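PDB 7OTJ: ATP-dependent DNA helicase PIF1 from Candida albicans, which acts as an ATP-dependent 5'-3' DNA helicase that probably unwinds G-quadruplexes and forked RNA-DNA hybrids to maintain nuclear and mitochondrial genomes. Local coordinates for residues T279-P284 with V437-F442; M296-F301 with P443-W448; L289-Q294 with I314-R319. One frame throughout, in Å; residues are numbered along the deposited sequence.

How the interactions relate
All three contacts lie in the part of the helicase that carries the SH3-like 2B domain, away from the nucleotide pocket, and all reach one curled antiparallel sheet. Strand 435-446 serves both interaction 1 and interaction 2, whose centres are about 12 Å apart and which touch where Pro284 and Ala283 meet Leu444, Ile445 and Ile298. Interaction 2 pairs this strand with 294-297. Interaction 3, centred about 14 Å from interaction 2 and about 20 Å from interaction 1, lies where 294-297 is entered and its neighbour 310-316 ends; a probable hydrogen bond links Ala447 N to Gln294 O. Along the chain, interaction 3 nests inside interaction 1, while the segments of interaction 2 alternate with those of both.

Interaction 1: residues T279-P284 with V437-F442; sequences TNFLAP and VSRIQF. With nucleotides of chain C.
Phe281 and Arg439 run past one another in opposite directions, the phenyl ring heading toward the strand while the arginine reaches back to the loop. The ring and guanidinium planes stand 77° apart, so the two do not stack; instead, Arg439 CB meets the ring at its edge, 3.7 Å from Phe281 CD2. Further along the ring, Phe281 CZ approaches Val437 CG1 obliquely at 4.2 Å; valine's beta-branch suits an extended strand and gives the ring a compact apolar partner, next to Val277 and Leu278 of helix 273-279. With CG anti to the backbone N (chi1 166°) and a bend at chi3, the arginine brings NH1 to Ala283 O, 2.7 Å away and lying at the guanidinium edge. NH1 also donates to water 1, at 2.9 Å; the same water lies 2.8 Å from Phe281 O, bridging arginine and loop backbone.

The loop, part of the 2B sequence family of the SH3 clan, is thus tied to strand 435-446 of the curled sheet. Arg439 suits the buried place because its several N-H groups can serve the loop carbonyl, the water and, through NH2, a salt bridge to Asp265. Two residues on, Gln441 crosses Pro284 at about a right angle, and its NE2 gives Pro284 O a nearly straight bond of 2.8 Å, the acceptor close to the amide plane. The other amide hydrogen can serve Tyr261 O, while OE1 accepts from Phe442 N; both ends of the amide are therefore used, which fixes its rotation. At the start of the loop, Asn280 ND2 makes a weak hydrogen bond to O4 of DT5 of chain C.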
loop_
_atom_site.group_PDB
_atom_site.type_symbol
_atom_site.label_atom_id
_atom_site.label_comp_id
_atom_site.label_asym_id
_atom_site.label_seq_id
_atom_site.Cartn_x
_atom_site.Cartn_y
_atom_site.Cartn_z
ATOM N N THR A 279 -18.003 1.556 -7.733
ATOM C CA THR A 279 -16.909 2.194 -8.458
ATOM C C THR A 279 -15.594 2.085 -7.699
ATOM O O THR A 279 -14.529 1.973 -8.317
ATOM C CB THR A 279 -17.266 3.654 -8.754
ATOM O OG1 THR A 279 -18.332 3.693 -9.711
ATOM C CG2 THR A 279 -16.072 4.416 -9.322
ATOM N N ASN A 280 -15.642 2.050 -6.370
ATOM C CA ASN A 280 -14.431 2.057 -5.564
ATOM C C ASN A 280 -14.011 0.669 -5.100
ATOM O O ASN A 280 -13.048 0.553 -4.337
ATOM C CB ASN A 280 -14.616 2.972 -4.356
ATOM C CG ASN A 280 -14.634 4.431 -4.739
ATOM O OD1 ASN A 280 -14.005 4.832 -5.717
ATOM N ND2 ASN A 280 -15.355 5.235 -3.971
ATOM N N PHE A 281 -14.678 -0.386 -5.572
ATOM C CA PHE A 281 -14.221 -1.741 -5.286
ATOM C C PHE A 281 -12.935 -2.026 -6.053
ATOM O O PHE A 281 -12.834 -1.729 -7.246
ATOM C CB PHE A 281 -15.287 -2.770 -5.673
ATOM C CG PHE A 281 -16.347 -2.980 -4.631
ATOM C CD1 PHE A 281 -16.631 -1.997 -3.695
ATOM C CD2 PHE A 281 -17.062 -4.169 -4.585
ATOM C CE1 PHE A 281 -17.611 -2.190 -2.740
ATOM C CE2 PHE A 281 -18.044 -4.367 -3.627
ATOM C CZ PHE A 281 -18.317 -3.379 -2.708
ATOM N N LEU A 282 -11.956 -2.621 -5.365
ATOM C CA LEU A 282 -10.698 -2.976 -6.016
ATOM C C LEU A 282 -10.914 -4.033 -7.089
ATOM O O LEU A 282 -10.310 -3.967 -8.167
ATOM C CB LEU A 282 -9.687 -3.465 -4.980
ATOM C CG LEU A 282 -8.315 -3.902 -5.505
ATOM C CD1 LEU A 282 -7.639 -2.774 -6.275
ATOM C CD2 LEU A 282 -7.422 -4.389 -4.368
ATOM N N ALA A 283 -11.758 -5.023 -6.808
ATOM C CA ALA A 283 -12.093 -6.021 -7.810
ATOM C C ALA A 283 -12.714 -5.332 -9.021
ATOM O O ALA A 283 -13.647 -4.529 -8.861
ATOM C CB ALA A 283 -13.059 -7.053 -7.232
ATOM N N PRO A 284 -12.250 -5.618 -10.232
ATOM C CA PRO A 284 -12.710 -4.857 -11.394
ATOM C C PRO A 284 -14.056 -5.335 -11.910
ATOM O O PRO A 284 -14.390 -6.521 -11.866
ATOM C CB PRO A 284 -11.609 -5.109 -12.430
ATOM C CG PRO A 284 -11.098 -6.462 -12.081
ATOM C CD PRO A 284 -11.148 -6.535 -10.573
ATOM N N VAL A 437 -24.164 -4.234 -0.693
ATOM C CA VAL A 437 -23.684 -4.303 -2.067
ATOM C C VAL A 437 -22.781 -5.524 -2.176
ATOM O O VAL A 437 -22.011 -5.816 -1.256
ATOM C CB VAL A 437 -22.927 -3.022 -2.476
ATOM C CG1 VAL A 437 -22.313 -3.195 -3.840
ATOM C CG2 VAL A 437 -23.853 -1.826 -2.476
ATOM N N SER A 438 -22.905 -6.261 -3.285
ATOM C CA SER A 438 -22.088 -7.441 -3.533
ATOM C C SER A 438 -21.500 -7.400 -4.939
ATOM O O SER A 438 -22.202 -7.091 -5.909
ATOM C CB SER A 438 -22.912 -8.716 -3.348
ATOM O OG SER A 438 -22.124 -9.869 -3.579
ATOM N N ARG A 439 -20.220 -7.755 -5.050
ATOM C CA ARG A 439 -19.573 -7.943 -6.342
ATOM C C ARG A 439 -18.808 -9.254 -6.321
ATOM O O ARG A 439 -17.984 -9.483 -5.429
ATOM C CB ARG A 439 -18.611 -6.802 -6.699
ATOM C CG ARG A 439 -17.686 -7.169 -7.866
ATOM C CD ARG A 439 -16.894 -5.989 -8.394
ATOM N NE ARG A 439 -17.744 -5.041 -9.101
ATOM C CZ ARG A 439 -17.354 -3.836 -9.495
ATOM N NH1 ARG A 439 -16.115 -3.410 -9.295
ATOM N NH2 ARG A 439 -18.234 -3.035 -10.092
ATOM N N ILE A 440 -19.068 -10.101 -7.312
ATOM C CA ILE A 440 -18.393 -11.383 -7.453
ATOM C C ILE A 440 -17.496 -11.285 -8.674
ATOM O O ILE A 440 -17.962 -10.972 -9.777
ATOM C CB ILE A 440 -19.394 -12.543 -7.575
ATOM C CG1 ILE A 440 -20.270 -12.612 -6.319
ATOM C CG2 ILE A 440 -18.659 -13.858 -7.798
ATOM C CD1 ILE A 440 -21.321 -13.699 -6.353
ATOM N N GLN A 441 -16.205 -11.528 -8.469
ATOM C CA GLN A 441 -15.207 -11.420 -9.519
ATOM C C GLN A 441 -14.002 -12.245 -9.098
ATOM O O GLN A 441 -13.793 -12.504 -7.911
ATOM C CB GLN A 441 -14.814 -9.957 -9.758
ATOM C CG GLN A 441 -13.765 -9.727 -10.844
ATOM C CD GLN A 441 -14.276 -10.064 -12.230
ATOM O OE1 GLN A 441 -14.318 -11.231 -12.626
ATOM N NE2 GLN A 441 -14.673 -9.039 -12.976
ATOM N N PHE A 442 -13.217 -12.661 -10.080
ATOM C CA PHE A 442 -11.935 -13.268 -9.774
ATOM C C PHE A 442 -11.025 -12.231 -9.122
ATOM O O PHE A 442 -11.009 -11.068 -9.539
ATOM C CB PHE A 442 -11.286 -13.823 -11.039
ATOM C CG PHE A 442 -12.093 -14.899 -11.701
ATOM C CD1 PHE A 442 -11.923 -16.226 -11.347
ATOM C CD2 PHE A 442 -13.038 -14.583 -12.661
ATOM C CE1 PHE A 442 -12.670 -17.217 -11.944
ATOM C CE2 PHE A 442 -13.790 -15.569 -13.262
ATOM C CZ PHE A 442 -13.605 -16.889 -12.906
ATOM P P DT C 5 -9.700 1.024 2.515
ATOM O OP1 DT C 5 -9.383 -0.041 3.499
ATOM O OP2 DT C 5 -9.581 0.742 1.064
ATOM O "O5'" DT C 5 -11.170 1.544 2.868
ATOM C "C5'" DT C 5 -11.556 1.684 4.232
ATOM C "C4'" DT C 5 -12.942 1.104 4.471
ATOM O "O4'" DT C 5 -13.936 1.971 3.872
ATOM C "C3'" DT C 5 -13.175 -0.286 3.888
ATOM O "O3'" DT C 5 -13.978 -1.067 4.774
ATOM C "C2'" DT C 5 -13.899 0.000 2.568
ATOM C "C1'" DT C 5 -14.663 1.283 2.873
ATOM N N1 DT C 5 -14.792 2.189 1.706
ATOM C C2 DT C 5 -16.042 2.604 1.305
ATOM O O2 DT C 5 -17.071 2.259 1.854
ATOM N N3 DT C 5 -16.048 3.447 0.226
ATOM C C4 DT C 5 -14.948 3.910 -0.477
ATOM O O4 DT C 5 -15.054 4.665 -1.436
ATOM C C5 DT C 5 -13.669 3.441 -0.002
ATOM C C7 DT C 5 -12.405 3.878 -0.686
ATOM C C6 DT C 5 -13.655 2.617 1.058
HETATM O O HOH W 1 -14.639 -0.923 -9.170
#

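Interaction 2: residues M296-F301 with P443-W448; sequences MCIKNF and PLILAW
Met296 and Cys297 pair with Ile445 and Leu444 as neighbouring antiparallel strands of the curled sheet. Met296 and Ile445 form the hydrogen-bonded pair: Met296 N donates to Ile445 O at 2.9 Å, nearly in line with the carbonyl bond, and the return bond from Ile445 N to Met296 O is weak at 3.3 Å. Cys297 and Leu444 are the non-hydrogen-bonded pair, and here CA-H groups approach carbonyl oxygens, Leu444 CA facing Met296 O and Cys297 CA facing Pro443 O. Beyond the regular pairing, Ile298 N still donates to Pro443 O at 3.1 Å, but from above the carbonyl plane.

This pairing belongs to the antiparallel sheet to which the SH3-like 2B segment contributes, and each face takes its own set of apolar groups. Met296 and Ile445 share one face, with Ala447 and Ile298 closing in beside them. Met296 CB touches both Ala447 CB, at 3.7 Å, and Ile445 CG1; the methyl of Ala447 is small enough to lie against Met296 N and CB past the last regular pair. Ile298 CG2 meets Ile445 CG1 at 4.0 Å, the two branched chains crossing at a slant. Cys297 and Leu444 occupy the other face, where both pack on Phe408.

At the loop end, Pro443 is touched by Ile298, Lys299 and Phe301. With its CG1 held between the backbone N and the carbonyl carbon (chi1 64°), Ile298 sets that methylene against the Pro443 carbonyl group and beside Pro443 CB, 3.8 Å away. Pro443 CG comes to the edge of the Phe301 ring, 3.5 Å from CZ, and the two groups cross at about a right angle. Over one ring face rides Lys299 CG, while the lysine also makes a cation-pi contact with Trp426.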
loop_
_atom_site.group_PDB
_atom_site.type_symbol
_atom_site.label_atom_id
_atom_site.label_comp_id
_atom_site.label_asym_id
_atom_site.label_seq_id
_atom_site.Cartn_x
_atom_site.Cartn_y
_atom_site.Cartn_z
ATOM N N MET A 296 -2.032 -9.486 -10.648
ATOM C CA MET A 296 -1.751 -9.367 -9.225
ATOM C C MET A 296 -2.940 -9.886 -8.436
ATOM O O MET A 296 -4.078 -9.472 -8.676
ATOM C CB MET A 296 -1.457 -7.916 -8.838
ATOM C CG MET A 296 -1.619 -7.635 -7.357
ATOM S SD MET A 296 -1.140 -5.959 -6.894
ATOM C CE MET A 296 -2.379 -5.579 -5.666
ATOM N N CYS A 297 -2.672 -10.787 -7.496
ATOM C CA CYS A 297 -3.711 -11.267 -6.599
ATOM C C CYS A 297 -4.136 -10.154 -5.647
ATOM O O CYS A 297 -3.303 -9.401 -5.138
ATOM C CB CYS A 297 -3.202 -12.473 -5.816
ATOM S SG CYS A 297 -4.393 -13.166 -4.671
ATOM N N ILE A 298 -5.439 -10.043 -5.400
ATOM C CA ILE A 298 -5.933 -8.968 -4.547
ATOM C C ILE A 298 -6.684 -9.502 -3.326
ATOM O O ILE A 298 -7.456 -8.772 -2.711
ATOM C CB ILE A 298 -6.806 -7.981 -5.346
ATOM C CG1 ILE A 298 -8.061 -8.683 -5.869
ATOM C CG2 ILE A 298 -6.013 -7.368 -6.486
ATOM C CD1 ILE A 298 -9.016 -7.770 -6.604
ATOM N N LYS A 299 -6.453 -10.761 -2.954
ATOM C CA LYS A 299 -7.023 -11.333 -1.741
ATOM C C LYS A 299 -5.971 -12.189 -1.053
ATOM O O LYS A 299 -5.153 -12.832 -1.718
ATOM C CB LYS A 299 -8.273 -12.176 -2.038
ATOM C CG LYS A 299 -8.918 -12.784 -0.801
ATOM C CD LYS A 299 -10.288 -13.365 -1.095
ATOM C CE LYS A 299 -11.313 -12.267 -1.383
ATOM N NZ LYS A 299 -11.644 -11.408 -0.206
ATOM N N ASN A 300 -5.990 -12.186 0.281
ATOM C CA ASN A 300 -5.105 -13.035 1.078
ATOM C C ASN A 300 -5.732 -14.419 1.190
ATOM O O ASN A 300 -6.554 -14.681 2.066
ATOM C CB ASN A 300 -4.862 -12.422 2.452
ATOM C CG ASN A 300 -4.215 -11.054 2.375
ATOM O OD1 ASN A 300 -2.992 -10.927 2.438
ATOM N ND2 ASN A 300 -5.037 -10.017 2.244
ATOM N N PHE A 301 -5.361 -15.317 0.277
ATOM C CA PHE A 301 -5.867 -16.685 0.361
ATOM C C PHE A 301 -5.071 -17.511 1.363
ATOM O O PHE A 301 -5.616 -18.007 2.354
ATOM C CB PHE A 301 -5.821 -17.349 -1.015
ATOM C CG PHE A 301 -6.865 -16.854 -1.962
ATOM C CD1 PHE A 301 -8.201 -17.147 -1.750
ATOM C CD2 PHE A 301 -6.513 -16.109 -3.072
ATOM C CE1 PHE A 301 -9.169 -16.698 -2.620
ATOM C CE2 PHE A 301 -7.477 -15.657 -3.951
ATOM C CZ PHE A 301 -8.806 -15.953 -3.724
ATOM N N PRO A 443 -10.271 -12.610 -8.096
ATOM C CA PRO A 443 -9.428 -11.637 -7.380
ATOM C C PRO A 443 -8.134 -11.322 -8.123
ATOM O O PRO A 443 -7.027 -11.553 -7.627
ATOM C CB PRO A 443 -9.179 -12.346 -6.044
ATOM C CG PRO A 443 -9.172 -13.788 -6.411
ATOM C CD PRO A 443 -10.223 -13.946 -7.477
ATOM N N LEU A 444 -8.266 -10.747 -9.318
ATOM C CA LEU A 444 -7.111 -10.465 -10.158
ATOM C C LEU A 444 -7.279 -9.120 -10.845
ATOM O O LEU A 444 -8.395 -8.720 -11.188
ATOM C CB LEU A 444 -6.909 -11.558 -11.221
ATOM C CG LEU A 444 -6.667 -12.995 -10.754
ATOM C CD1 LEU A 444 -6.699 -13.950 -11.938
ATOM C CD2 LEU A 444 -5.348 -13.106 -10.010
ATOM N N ILE A 445 -6.161 -8.418 -11.011
ATOM C CA ILE A 445 -6.066 -7.219 -11.832
ATOM C C ILE A 445 -4.820 -7.353 -12.694
ATOM O O ILE A 445 -3.821 -7.944 -12.275
ATOM C CB ILE A 445 -6.015 -5.924 -10.991
ATOM C CG1 ILE A 445 -4.851 -5.978 -10.006
ATOM C CG2 ILE A 445 -7.340 -5.689 -10.273
ATOM C CD1 ILE A 445 -4.635 -4.687 -9.280
ATOM N N LEU A 446 -4.889 -6.824 -13.918
ATOM C CA LEU A 446 -3.711 -6.815 -14.781
ATOM C C LEU A 446 -2.631 -5.981 -14.106
ATOM O O LEU A 446 -2.802 -4.769 -13.935
ATOM C CB LEU A 446 -4.028 -6.243 -16.165
ATOM C CG LEU A 446 -4.933 -7.031 -17.114
ATOM C CD1 LEU A 446 -5.265 -6.195 -18.343
ATOM C CD2 LEU A 446 -4.275 -8.334 -17.518
ATOM N N ALA A 447 -1.532 -6.619 -13.683
ATOM C CA ALA A 447 -0.629 -5.902 -12.795
ATOM C C ALA A 447 0.307 -4.973 -13.563
ATOM O O ALA A 447 0.201 -3.757 -13.438
ATOM C CB ALA A 447 0.175 -6.902 -11.960
ATOM N N TRP A 448 1.159 -5.523 -14.430
ATOM C CA TRP A 448 1.956 -4.761 -15.393
ATOM C C TRP A 448 2.379 -3.368 -14.917
ATOM O O TRP A 448 3.562 -3.107 -14.676
ATOM C CB TRP A 448 1.204 -4.658 -16.716
ATOM C CG TRP A 448 1.613 -5.689 -17.727
ATOM C CD1 TRP A 448 2.875 -6.133 -17.978
ATOM C CD2 TRP A 448 0.749 -6.413 -18.612
ATOM N NE1 TRP A 448 2.857 -7.082 -18.972
ATOM C CE2 TRP A 448 1.562 -7.272 -19.378
ATOM C CE3 TRP A 448 -0.631 -6.412 -18.836
ATOM C CZ2 TRP A 448 1.041 -8.125 -20.347
ATOM C CZ3 TRP A 448 -1.146 -7.261 -19.801
ATOM C CH2 TRP A 448 -0.313 -8.104 -20.543
#

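Interaction 3: residues L289-Q294 with I314-R319; sequences LKVGAQ and IDFVDR
Leu289 CB meets the Phe316 ring near its tip, 3.6 Å from CZ, and the two side chains cross at about a right angle. Leucine's flexible apolar chain suits this buried spot, also touching Pro404 and Leu446. At Lys290 the side chain leaves the contact, and its NZ bonds to the carbonyl oxygens of Ile254 and Leu251, whereas Lys290 O lies at the edge of the same ring, 3.4 Å from Phe316 CZ. Val291 splits its branches: CG1, anti to the backbone N (chi1 -178°), lies against Ile314 O, while CG2 faces the ring edge, 3.9 Å from Phe316 CE1. The valine and the phenylalanine run past each other in opposite directions. Gly292 follows with a positive phi of 89°, at which a CB would press on Val291 O, and it bonds through its backbone to Val313. Ala293 leads on to Gln294, whose backbone reaches Ala447. No hydrogen bond joins the segments; the ring of Phe316 makes most of the contacts. Residues 290-293 form a type II beta turn, with the characteristic glycine at its third position, carrying the chain from strand 286-289 to 294-297, which pair with different neighbours in the curled sheet of the SH3-like region.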
loop_
_atom_site.group_PDB
_atom_site.type_symbol
_atom_site.label_atom_id
_atom_site.label_comp_id
_atom_site.label_asym_id
_atom_site.label_seq_id
_atom_site.Cartn_x
_atom_site.Cartn_y
_atom_site.Cartn_z
ATOM N N LEU A 289 -8.367 -10.726 -19.635
ATOM C CA LEU A 289 -7.186 -11.561 -19.460
ATOM C C LEU A 289 -6.852 -12.283 -20.756
ATOM O O LEU A 289 -7.742 -12.841 -21.405
ATOM C CB LEU A 289 -7.397 -12.584 -18.335
ATOM C CG LEU A 289 -7.591 -12.055 -16.911
ATOM C CD1 LEU A 289 -7.786 -13.209 -15.942
ATOM C CD2 LEU A 289 -6.414 -11.195 -16.490
ATOM N N LYS A 290 -5.578 -12.259 -21.138
ATOM C CA LYS A 290 -5.053 -13.135 -22.176
ATOM C C LYS A 290 -4.111 -14.150 -21.542
ATOM O O LYS A 290 -3.899 -14.167 -20.327
ATOM C CB LYS A 290 -4.325 -12.336 -23.261
ATOM C CG LYS A 290 -5.233 -11.560 -24.186
ATOM C CD LYS A 290 -4.445 -10.724 -25.173
ATOM C CE LYS A 290 -5.370 -9.929 -26.081
ATOM N NZ LYS A 290 -4.624 -9.032 -27.001
ATOM N N VAL A 291 -3.518 -14.990 -22.378
ATOM C CA VAL A 291 -2.508 -15.925 -21.900
ATOM C C VAL A 291 -1.188 -15.183 -21.749
ATOM O O VAL A 291 -0.729 -14.508 -22.678
ATOM C CB VAL A 291 -2.383 -17.123 -22.849
ATOM C CG1 VAL A 291 -1.364 -18.107 -22.307
ATOM C CG2 VAL A 291 -3.745 -17.787 -23.024
ATOM N N GLY A 292 -0.587 -15.286 -20.564
ATOM C CA GLY A 292 0.654 -14.603 -20.269
ATOM C C GLY A 292 0.505 -13.202 -19.716
ATOM O O GLY A 292 1.523 -12.560 -19.424
ATOM N N ALA A 293 -0.722 -12.708 -19.566
ATOM C CA ALA A 293 -0.939 -11.364 -19.050
ATOM C C ALA A 293 -0.468 -11.262 -17.605
ATOM O O ALA A 293 -0.753 -12.137 -16.782
ATOM C CB ALA A 293 -2.417 -10.992 -19.153
ATOM N N GLN A 294 0.284 -10.206 -17.307
ATOM C CA GLN A 294 0.693 -9.941 -15.935
ATOM C C GLN A 294 -0.524 -9.663 -15.057
ATOM O O GLN A 294 -1.419 -8.903 -15.434
ATOM C CB GLN A 294 1.652 -8.752 -15.909
ATOM C CG GLN A 294 2.578 -8.716 -14.715
ATOM C CD GLN A 294 3.672 -9.760 -14.800
ATOM O OE1 GLN A 294 3.833 -10.436 -15.820
ATOM N NE2 GLN A 294 4.436 -9.896 -13.726
ATOM N N ILE A 314 -1.547 -18.816 -17.323
ATOM C CA ILE A 314 -1.053 -19.785 -18.288
ATOM C C ILE A 314 -2.172 -20.353 -19.156
ATOM O O ILE A 314 -1.965 -20.595 -20.347
ATOM C CB ILE A 314 -0.292 -20.917 -17.569
ATOM C CG1 ILE A 314 0.538 -20.353 -16.416
ATOM C CG2 ILE A 314 0.589 -21.666 -18.554
ATOM C CD1 ILE A 314 1.138 -21.417 -15.531
ATOM N N ASP A 315 -3.357 -20.585 -18.590
ATOM C CA ASP A 315 -4.445 -21.198 -19.345
ATOM C C ASP A 315 -5.787 -20.734 -18.785
ATOM O O ASP A 315 -5.858 -20.124 -17.715
ATOM C CB ASP A 315 -4.335 -22.730 -19.318
ATOM C CG ASP A 315 -5.009 -23.392 -20.510
ATOM O OD1 ASP A 315 -5.479 -22.669 -21.414
ATOM O OD2 ASP A 315 -5.065 -24.639 -20.540
ATOM N N PHE A 316 -6.863 -21.033 -19.530
ATOM C CA PHE A 316 -8.245 -20.837 -19.067
ATOM C C PHE A 316 -9.064 -22.063 -19.466
ATOM O O PHE A 316 -9.607 -22.105 -20.574
ATOM C CB PHE A 316 -8.895 -19.588 -19.658
ATOM C CG PHE A 316 -8.085 -18.338 -19.545
ATOM C CD1 PHE A 316 -7.208 -17.976 -20.552
ATOM C CD2 PHE A 316 -8.247 -17.489 -18.466
ATOM C CE1 PHE A 316 -6.478 -16.813 -20.464
ATOM C CE2 PHE A 316 -7.521 -16.325 -18.371
ATOM C CZ PHE A 316 -6.637 -15.983 -19.375
ATOM N N VAL A 317 -9.161 -23.049 -18.578
ATOM C CA VAL A 317 -10.296 -23.968 -18.606
ATOM C C VAL A 317 -10.403 -24.630 -17.241
ATOM O O VAL A 317 -9.391 -24.972 -16.623
ATOM C CB VAL A 317 -10.173 -25.007 -19.751
ATOM C CG1 VAL A 317 -8.904 -25.848 -19.621
ATOM C CG2 VAL A 317 -11.415 -25.895 -19.814
ATOM N N ASP A 318 -11.638 -24.751 -16.745
ATOM C CA ASP A 318 -11.952 -25.750 -15.723
ATOM C C ASP A 318 -13.443 -26.072 -15.816
ATOM O O ASP A 318 -14.266 -25.277 -15.353
ATOM C CB ASP A 318 -11.582 -25.262 -14.332
ATOM C CG ASP A 318 -12.042 -26.221 -13.244
ATOM O OD1 ASP A 318 -11.572 -27.379 -13.230
ATOM O OD2 ASP A 318 -12.880 -25.817 -12.408
ATOM N N ARG A 319 -13.788 -27.209 -16.405
ATOM C CA ARG A 319 -15.120 -27.731 -16.113
ATOM C C ARG A 319 -15.078 -28.689 -14.925
ATOM O O ARG A 319 -15.520 -29.834 -15.012
ATOM C CB ARG A 319 -15.704 -28.414 -17.343
ATOM C CG ARG A 319 -15.988 -27.495 -18.520
ATOM C CD ARG A 319 -16.580 -28.299 -19.669
ATOM N NE ARG A 319 -16.837 -27.486 -20.853
ATOM C CZ ARG A 319 -17.307 -27.960 -22.000
ATOM N NH1 ARG A 319 -17.586 -29.244 -22.156
ATOM N NH2 ARG A 319 -17.500 -27.126 -23.017
#